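Local coordinates for succinoglycan biosynthesis protein (Bacillus cereus ATCC 14579, PDB 3B55) that binds calcium and belongs to the erythromycin esterase family, although its enzymatic activity and any part in succinoglycan biosynthesis remain unestablished, at residues V111-W116 with I169-Q174; R118-D123 with E178-N183. The protein carries 1 engineered substitution. All blocks are in the same frame, centred on the assembly; numbering follows the deposited sequence.

In both interactions each strand leads into the helix after it: strand 109-112 runs into helix 116-128, and strand 167-172 into helix 178-192, so interaction 1 joins the strand ends and interaction 2 the helices that follow. Their centres lie about 11 Å apart and they touch directly. The CB of A119 packs 3.3 Å from the backbone N of G170, and the CG2 of V180 lies 3.9 Å from CD1 of W116. Interaction 1 is buried, its centre about 7 Å from the centre of the chain, and carries E113 of the calcium site; interaction 2 lies at the surface, its centre about 18 Å from that of the chain and away from the metal.

Interaction 1: residues V111-W116 with I169-Q174; sequences VLEEGW and IGMDIQ. With CA (calcium ion), chain B.
Parallel backbone pairing joins V111 and L112 to I169 and G170. L112 N donates to I169 O (2.8 Å, N-H...O 169°), and M171 N returns a nearly straight bond to L112 O. Beyond L112 the chain turns a corner through the inverse gamma turn centred on E113, and a beta bulge shifts the register by one. Pairing then resumes: D172 N reaches E114 O at 2.8 Å from above the carbonyl plane, and W116 N binds D172 O.

V111 and I169 share one face of the sheet, where V111 CG2 leans on I169 CB. V111 CG1, anti to its own N (chi1 176°), meets M171 CB at 3.6 Å. The selenomethionine methyl CE ends 3.7 Å from E113 CA. Past the corner, W116 runs alongside I169, its CZ3 3.8 Å from I169 CG2, and G170 O lies at the ring edge, near its plane.

Polar groups gather at the strand ends. E113 OE2 binds the calcium ion at 2.3 Å, with H85 as the other protein ligand, while OE1 accepts from H306 N. Water 1 ties D172 OD2 (2.7 Å) to the E113 carbonyl O. Water 2 spans the two carboxylates, donating to D172 OD2 at 3.1 Å and only weakly to E113 OE2. D172 is thus no ligand but a second-shell residue, which these waters and H283, bonded to OD1, probably help hold beside E113.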
ATOM      1  N   VAL A 111      -4.876   3.671  -3.551  1.00  8.08           N
ATOM      2  CA  VAL A 111      -3.577   3.244  -4.024  1.00 10.35           C
ATOM      3  C   VAL A 111      -3.244   1.957  -3.286  1.00  9.88           C
ATOM      4  O   VAL A 111      -3.121   1.935  -2.059  1.00 11.37           O
ATOM      5  CB  VAL A 111      -2.487   4.306  -3.754  1.00  8.81           C
ATOM      6  CG1 VAL A 111      -1.130   3.774  -4.186  1.00  9.26           C
ATOM      7  CG2 VAL A 111      -2.810   5.580  -4.531  1.00  5.01           C
ATOM      8  N   LEU A 112      -3.110   0.881  -4.045  1.00 10.21           N
ATOM      9  CA  LEU A 112      -2.811  -0.419  -3.470  1.00 12.39           C
ATOM     10  C   LEU A 112      -1.352  -0.753  -3.553  1.00 10.34           C
ATOM     11  O   LEU A 112      -0.652  -0.345  -4.483  1.00  8.60           O
ATOM     12  CB  LEU A 112      -3.559  -1.536  -4.205  1.00 11.99           C
ATOM     13  CG  LEU A 112      -5.080  -1.549  -4.231  1.00 13.59           C
ATOM     14  CD1 LEU A 112      -5.520  -2.667  -5.153  1.00 19.20           C
ATOM     15  CD2 LEU A 112      -5.650  -1.748  -2.832  1.00 15.79           C
ATOM     16  N   GLU A 113      -0.914  -1.525  -2.571  1.00 12.04           N
ATOM     17  CA  GLU A 113       0.447  -1.987  -2.529  1.00 13.33           C
ATOM     18  C   GLU A 113       0.430  -3.124  -3.556  1.00 13.27           C
ATOM     19  O   GLU A 113       0.630  -4.302  -3.238  1.00 10.59           O
ATOM     20  CB  GLU A 113       0.762  -2.534  -1.156  1.00 12.44           C
ATOM     21  CG  GLU A 113       2.189  -2.861  -0.983  1.00 16.66           C
ATOM     22  CD  GLU A 113       2.358  -3.928   0.027  1.00 17.88           C
ATOM     23  OE1 GLU A 113       2.145  -3.682   1.238  1.00 16.56           O
ATOM     24  OE2 GLU A 113       2.691  -5.028  -0.423  1.00 17.09           O
ATOM     25  N   GLU A 114       0.162  -2.746  -4.799  1.00 15.74           N
ATOM     26  CA  GLU A 114       0.084  -3.690  -5.904  1.00 17.22           C
ATOM     27  C   GLU A 114       0.809  -3.078  -7.099  1.00 14.35           C
ATOM     28  O   GLU A 114       0.966  -1.860  -7.184  1.00 13.43           O
ATOM     29  CB  GLU A 114      -1.393  -3.941  -6.232  1.00 19.56           C
ATOM     30  CG  GLU A 114      -1.655  -4.914  -7.367  1.00 24.02           C
ATOM     31  CD  GLU A 114      -1.050  -6.273  -7.104  1.00 29.47           C
ATOM     32  OE1 GLU A 114       0.186  -6.406  -7.226  1.00 32.26           O
ATOM     33  OE2 GLU A 114      -1.810  -7.204  -6.768  1.00 28.41           O
ATOM     34  N   GLY A 115       1.259  -3.925  -8.014  1.00 10.13           N
ATOM     35  CA  GLY A 115       1.958  -3.427  -9.182  1.00 10.05           C
ATOM     36  C   GLY A 115       1.121  -2.415  -9.939  1.00  7.22           C
ATOM     37  O   GLY A 115      -0.087  -2.588 -10.110  1.00  6.91           O
ATOM     38  N   TRP A 116       1.768  -1.342 -10.384  1.00 10.22           N
ATOM     39  CA  TRP A 116       1.091  -0.296 -11.132  1.00 11.70           C
ATOM     40  C   TRP A 116       0.459  -0.850 -12.405  1.00 11.54           C
ATOM     41  O   TRP A 116      -0.637  -0.437 -12.776  1.00 12.04           O
ATOM     42  CB  TRP A 116       2.082   0.830 -11.460  1.00  8.77           C
ATOM     43  CG  TRP A 116       1.623   1.775 -12.531  1.00  5.74           C
ATOM     44  CD1 TRP A 116       1.604   1.545 -13.880  1.00  3.86           C
ATOM     45  CD2 TRP A 116       1.140   3.111 -12.346  1.00  4.04           C
ATOM     46  NE1 TRP A 116       1.141   2.658 -14.546  1.00  5.72           N
ATOM     47  CE2 TRP A 116       0.851   3.633 -13.627  1.00  5.22           C
ATOM     48  CE3 TRP A 116       0.926   3.918 -11.222  1.00  5.65           C
ATOM     49  CZ2 TRP A 116       0.355   4.931 -13.814  1.00  8.01           C
ATOM     50  CZ3 TRP A 116       0.433   5.211 -11.408  1.00  5.57           C
ATOM     51  CH2 TRP A 116       0.155   5.702 -12.695  1.00  8.39           C
ATOM     52  N   ILE A 169      -5.286   2.627  -8.143  1.00  9.23           N
ATOM     53  CA  ILE A 169      -3.901   2.778  -8.588  1.00  9.93           C
ATOM     54  C   ILE A 169      -2.972   1.782  -7.890  1.00  9.53           C
ATOM     55  O   ILE A 169      -3.214   1.382  -6.748  1.00 11.40           O
ATOM     56  CB  ILE A 169      -3.370   4.225  -8.298  1.00  9.85           C
ATOM     57  CG1 ILE A 169      -4.133   5.257  -9.133  1.00 12.07           C
ATOM     58  CG2 ILE A 169      -1.877   4.317  -8.588  1.00  8.79           C
ATOM     59  CD1 ILE A 169      -5.387   5.771  -8.465  1.00 18.25           C
ATOM     60  N   GLY A 170      -1.914   1.393  -8.591  1.00  8.52           N
ATOM     61  CA  GLY A 170      -0.934   0.478  -8.039  1.00  6.34           C
ATOM     62  C   GLY A 170       0.384   1.220  -7.872  1.00 10.11           C
ATOM     63  O   GLY A 170       0.903   1.806  -8.828  1.00  9.11           O
HETATM   64  N   MSE A 171       0.941   1.207  -6.668  1.00 11.02           N
HETATM   65  CA  MSE A 171       2.193   1.906  -6.440  1.00 15.24           C
HETATM   66  C   MSE A 171       3.430   1.007  -6.520  1.00 14.15           C
HETATM   67  O   MSE A 171       4.556   1.508  -6.533  1.00 12.35           O
HETATM   68  CB  MSE A 171       2.150   2.617  -5.087  1.00 13.36           C
HETATM   69  CG  MSE A 171       2.183   1.686  -3.891  1.00 16.79           C
HETATM   70 SE   MSE A 171       2.113   2.642  -2.204  1.00 30.50          SE
HETATM   71  CE  MSE A 171       1.501   1.194  -1.069  1.00 16.39           C
ATOM     72  N   ASP A 172       3.231  -0.310  -6.587  1.00 11.53           N
ATOM     73  CA  ASP A 172       4.370  -1.227  -6.643  1.00 12.48           C
ATOM     74  C   ASP A 172       4.933  -1.424  -8.049  1.00 14.02           C
ATOM     75  O   ASP A 172       4.228  -1.241  -9.044  1.00 10.84           O
ATOM     76  CB  ASP A 172       3.998  -2.584  -6.049  1.00 10.63           C
ATOM     77  CG  ASP A 172       5.180  -3.278  -5.423  1.00 12.51           C
ATOM     78  OD1 ASP A 172       6.323  -2.839  -5.677  1.00 13.90           O
ATOM     79  OD2 ASP A 172       4.976  -4.263  -4.685  1.00 17.98           O
ATOM     80  N   ILE A 173       6.205  -1.818  -8.115  1.00 16.36           N
ATOM     81  CA  ILE A 173       6.901  -2.024  -9.385  1.00 17.49           C
ATOM     82  C   ILE A 173       7.706  -3.325  -9.470  1.00 19.56           C
ATOM     83  O   ILE A 173       8.877  -3.302  -9.846  1.00 18.57           O
ATOM     84  CB  ILE A 173       7.887  -0.875  -9.647  1.00 19.06           C
ATOM     85  CG1 ILE A 173       8.811  -0.720  -8.436  1.00 14.89           C
ATOM     86  CG2 ILE A 173       7.139   0.411  -9.928  1.00 18.39           C
ATOM     87  CD1 ILE A 173       9.963   0.235  -8.654  1.00 22.08           C
ATOM     88  N   GLN A 174       7.095  -4.453  -9.135  1.00 18.19           N
ATOM     89  CA  GLN A 174       7.808  -5.716  -9.199  1.00 20.86           C
ATOM     90  C   GLN A 174       7.887  -6.166 -10.656  1.00 19.60           C
ATOM     91  O   GLN A 174       8.530  -7.164 -10.984  1.00 17.73           O
ATOM     92  CB  GLN A 174       7.089  -6.758  -8.341  1.00 21.76           C
ATOM     93  CG  GLN A 174       6.654  -6.207  -6.988  1.00 36.45           C
ATOM     94  CD  GLN A 174       7.002  -7.122  -5.830  1.00 49.66           C
ATOM     95  OE1 GLN A 174       8.175  -7.375  -5.554  1.00 53.11           O
ATOM     96  NE2 GLN A 174       5.980  -7.623  -5.143  1.00 52.64           N
TER
HETATM   97 CA    CA B 501       3.738  -6.283   1.260  1.00 11.37          CA
HETATM   98  O   HOH W   1       2.854  -5.833  -4.233  1.00 16.22           O
HETATM   99  O   HOH W   2       5.849  -4.567  -1.756  1.00 20.01           O
HETATM  100  O   HOH W   3      -1.864   1.903 -11.631  1.00  8.43           O

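Interaction 2: residues R118-D123 with E178-N183; sequences RALELD and ENVYNN
CD1 of L120 lies 3.7 Å from V180 CG2, the central approach of helix 118-123 to helix 178-183, with the two side chains crossing at about a right angle. The CG of L120 is anti to the carbonyl carbon (chi1 -69°) and the chain extends beyond it, carrying CD1 between three side chains. The same methyl meets N183 ND2 at 3.6 Å, the two side chains coming from opposite directions, and N179 ND2 at 4.0 Å. N183 ND2 also has a weak hydrogen bond to N258 OD1. E121 follows, and a bend at chi2 brings OE2 alongside the N179 amide. The carboxylate and amide planes are only 11° apart, yet OE2 stays 4.0 Å from ND2 and no hydrogen bond forms; that amide nitrogen instead donates to D117 O, just before the segment. No hydrogen bond crosses this contact, which buries 194 Å² in all.

The axes of segments 118-123 and 178-183 approach to 10.0 Å, with 75° between their N-to-C directions, a steep crossing. D123, further along, ties its own helix to the start of strand 167-172 through a salt bridge to R167 and a bond from V168 N. On the other helix, V180 also packs against D117, and against N258 of helix 250-268.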
ATOM      1  N   ARG A 118      -0.576  -4.059 -13.039  1.00 15.43           N
ATOM      2  CA  ARG A 118      -1.688  -4.942 -12.732  1.00 14.11           C
ATOM      3  C   ARG A 118      -2.926  -4.137 -12.337  1.00 13.13           C
ATOM      4  O   ARG A 118      -4.046  -4.478 -12.724  1.00 15.44           O
ATOM      5  CB  ARG A 118      -1.261  -5.924 -11.625  1.00 14.36           C
ATOM      6  CG  ARG A 118      -0.026  -6.739 -12.029  1.00 19.80           C
ATOM      7  CD  ARG A 118       0.606  -7.572 -10.912  1.00 18.11           C
ATOM      8  NE  ARG A 118      -0.089  -8.833 -10.688  1.00 30.26           N
ATOM      9  CZ  ARG A 118       0.500 -10.023 -10.678  1.00 23.83           C
ATOM     10  NH1 ARG A 118       1.811 -10.138 -10.883  1.00 17.46           N
ATOM     11  NH2 ARG A 118      -0.228 -11.102 -10.442  1.00 23.81           N
ATOM     12  N   ALA A 119      -2.725  -3.050 -11.599  1.00  9.84           N
ATOM     13  CA  ALA A 119      -3.844  -2.215 -11.169  1.00  7.46           C
ATOM     14  C   ALA A 119      -4.537  -1.503 -12.339  1.00  9.89           C
ATOM     15  O   ALA A 119      -5.694  -1.105 -12.222  1.00  9.87           O
ATOM     16  CB  ALA A 119      -3.372  -1.192 -10.143  1.00  7.63           C
ATOM     17  N   LEU A 120      -3.833  -1.334 -13.457  1.00 11.25           N
ATOM     18  CA  LEU A 120      -4.427  -0.693 -14.627  1.00 11.01           C
ATOM     19  C   LEU A 120      -5.657  -1.497 -15.038  1.00 11.98           C
ATOM     20  O   LEU A 120      -6.624  -0.943 -15.559  1.00 12.60           O
ATOM     21  CB  LEU A 120      -3.430  -0.657 -15.792  1.00 11.39           C
ATOM     22  CG  LEU A 120      -2.218   0.267 -15.656  1.00 13.05           C
ATOM     23  CD1 LEU A 120      -1.329   0.130 -16.885  1.00  4.12           C
ATOM     24  CD2 LEU A 120      -2.687   1.711 -15.493  1.00 16.17           C
ATOM     25  N   GLU A 121      -5.602  -2.804 -14.786  1.00 11.47           N
ATOM     26  CA  GLU A 121      -6.687  -3.724 -15.113  1.00 12.20           C
ATOM     27  C   GLU A 121      -7.761  -3.737 -14.026  1.00  9.80           C
ATOM     28  O   GLU A 121      -8.927  -4.011 -14.302  1.00 11.52           O
ATOM     29  CB  GLU A 121      -6.142  -5.142 -15.289  1.00 12.99           C
ATOM     30  CG  GLU A 121      -5.226  -5.339 -16.489  1.00 22.60           C
ATOM     31  CD  GLU A 121      -5.962  -5.284 -17.821  1.00 35.26           C
ATOM     32  OE1 GLU A 121      -7.201  -5.448 -17.838  1.00 37.15           O
ATOM     33  OE2 GLU A 121      -5.291  -5.084 -18.857  1.00 52.28           O
ATOM     34  N   LEU A 122      -7.365  -3.458 -12.788  1.00 11.53           N
ATOM     35  CA  LEU A 122      -8.319  -3.439 -11.688  1.00 12.05           C
ATOM     36  C   LEU A 122      -9.132  -2.162 -11.816  1.00 12.54           C
ATOM     37  O   LEU A 122     -10.327  -2.143 -11.529  1.00 10.99           O
ATOM     38  CB  LEU A 122      -7.594  -3.464 -10.341  1.00 11.05           C
ATOM     39  CG  LEU A 122      -6.673  -4.666 -10.090  1.00 13.84           C
ATOM     40  CD1 LEU A 122      -5.994  -4.514  -8.742  1.00 11.38           C
ATOM     41  CD2 LEU A 122      -7.472  -5.962 -10.154  1.00  4.24           C
ATOM     42  N   ASP A 123      -8.468  -1.098 -12.262  1.00 11.71           N
ATOM     43  CA  ASP A 123      -9.115   0.190 -12.449  1.00 11.63           C
ATOM     44  C   ASP A 123     -10.166   0.058 -13.553  1.00 11.68           C
ATOM     45  O   ASP A 123     -11.272   0.592 -13.448  1.00  8.57           O
ATOM     46  CB  ASP A 123      -8.069   1.238 -12.830  1.00 11.28           C
ATOM     47  CG  ASP A 123      -8.619   2.649 -12.798  1.00 15.98           C
ATOM     48  OD1 ASP A 123      -9.255   3.011 -11.784  1.00 15.18           O
ATOM     49  OD2 ASP A 123      -8.409   3.398 -13.777  1.00 22.13           O
ATOM     50  N   GLU A 178       3.278  -5.431 -20.480  1.00 21.10           N
ATOM     51  CA  GLU A 178       3.038  -4.802 -21.766  1.00 21.81           C
ATOM     52  C   GLU A 178       1.931  -3.739 -21.813  1.00 21.56           C
ATOM     53  O   GLU A 178       2.004  -2.814 -22.627  1.00 20.02           O
ATOM     54  CB  GLU A 178       2.780  -5.902 -22.802  1.00 24.28           C
ATOM     55  CG  GLU A 178       3.018  -5.496 -24.240  1.00 33.76           C
ATOM     56  CD  GLU A 178       3.128  -6.700 -25.163  1.00 43.99           C
ATOM     57  OE1 GLU A 178       3.229  -6.506 -26.396  1.00 42.60           O
ATOM     58  OE2 GLU A 178       3.119  -7.842 -24.649  1.00 38.91           O
ATOM     59  N   ASN A 179       0.917  -3.839 -20.957  1.00 18.06           N
ATOM     60  CA  ASN A 179      -0.149  -2.839 -20.990  1.00 19.27           C
ATOM     61  C   ASN A 179       0.367  -1.429 -20.728  1.00 18.87           C
ATOM     62  O   ASN A 179      -0.159  -0.461 -21.270  1.00 21.57           O
ATOM     63  CB  ASN A 179      -1.275  -3.185 -20.000  1.00 22.19           C
ATOM     64  CG  ASN A 179      -0.763  -3.537 -18.610  1.00 24.82           C
ATOM     65  OD1 ASN A 179       0.447  -3.588 -18.364  1.00 29.31           O
ATOM     66  ND2 ASN A 179      -1.690  -3.773 -17.687  1.00 24.58           N
ATOM     67  N   VAL A 180       1.402  -1.310 -19.907  1.00 17.63           N
ATOM     68  CA  VAL A 180       1.972   0.000 -19.616  1.00 15.43           C
ATOM     69  C   VAL A 180       2.607   0.561 -20.886  1.00 14.73           C
ATOM     70  O   VAL A 180       2.437   1.732 -21.212  1.00 16.59           O
ATOM     71  CB  VAL A 180       3.047  -0.091 -18.508  1.00 15.18           C
ATOM     72  CG1 VAL A 180       3.865   1.196 -18.458  1.00  8.18           C
ATOM     73  CG2 VAL A 180       2.378  -0.343 -17.167  1.00 15.67           C
ATOM     74  N   TYR A 181       3.343  -0.292 -21.595  1.00 15.48           N
ATOM     75  CA  TYR A 181       4.007   0.091 -22.834  1.00 18.71           C
ATOM     76  C   TYR A 181       2.994   0.458 -23.916  1.00 20.26           C
ATOM     77  O   TYR A 181       3.207   1.417 -24.662  1.00 22.29           O
ATOM     78  CB  TYR A 181       4.904  -1.047 -23.325  1.00 15.34           C
ATOM     79  CG  TYR A 181       6.103  -1.283 -22.437  1.00 14.32           C
ATOM     80  CD1 TYR A 181       7.198  -0.416 -22.465  1.00 16.66           C
ATOM     81  CD2 TYR A 181       6.139  -2.361 -21.553  1.00 12.88           C
ATOM     82  CE1 TYR A 181       8.301  -0.618 -21.635  1.00 12.93           C
ATOM     83  CE2 TYR A 181       7.234  -2.572 -20.720  1.00 10.74           C
ATOM     84  CZ  TYR A 181       8.310  -1.697 -20.766  1.00 12.11           C
ATOM     85  OH  TYR A 181       9.398  -1.903 -19.949  1.00 12.73           O
ATOM     86  N   ASN A 182       1.898  -0.298 -24.002  1.00 21.42           N
ATOM     87  CA  ASN A 182       0.873  -0.016 -25.000  1.00 21.51           C
ATOM     88  C   ASN A 182       0.167   1.308 -24.743  1.00 21.02           C
ATOM     89  O   ASN A 182      -0.359   1.914 -25.675  1.00 25.48           O
ATOM     90  CB  ASN A 182      -0.163  -1.141 -25.072  1.00 22.64           C
ATOM     91  CG  ASN A 182       0.413  -2.426 -25.636  1.00 25.11           C
ATOM     92  OD1 ASN A 182       1.250  -2.404 -26.537  1.00 31.06           O
ATOM     93  ND2 ASN A 182      -0.052  -3.558 -25.120  1.00 34.48           N
ATOM     94  N   ASN A 183       0.134   1.760 -23.492  1.00 20.52           N
ATOM     95  CA  ASN A 183      -0.499   3.048 -23.195  1.00 21.17           C
ATOM     96  C   ASN A 183       0.328   4.166 -23.813  1.00 22.94           C
ATOM     97  O   ASN A 183      -0.210   5.117 -24.382  1.00 26.79           O
ATOM     98  CB  ASN A 183      -0.608   3.286 -21.684  1.00 17.21           C
ATOM     99  CG  ASN A 183      -1.739   2.502 -21.048  1.00 23.36           C
ATOM    100  OD1 ASN A 183      -2.738   2.193 -21.702  1.00 16.45           O
ATOM    101  ND2 ASN A 183      -1.599   2.194 -19.761  1.00 21.02           N
TER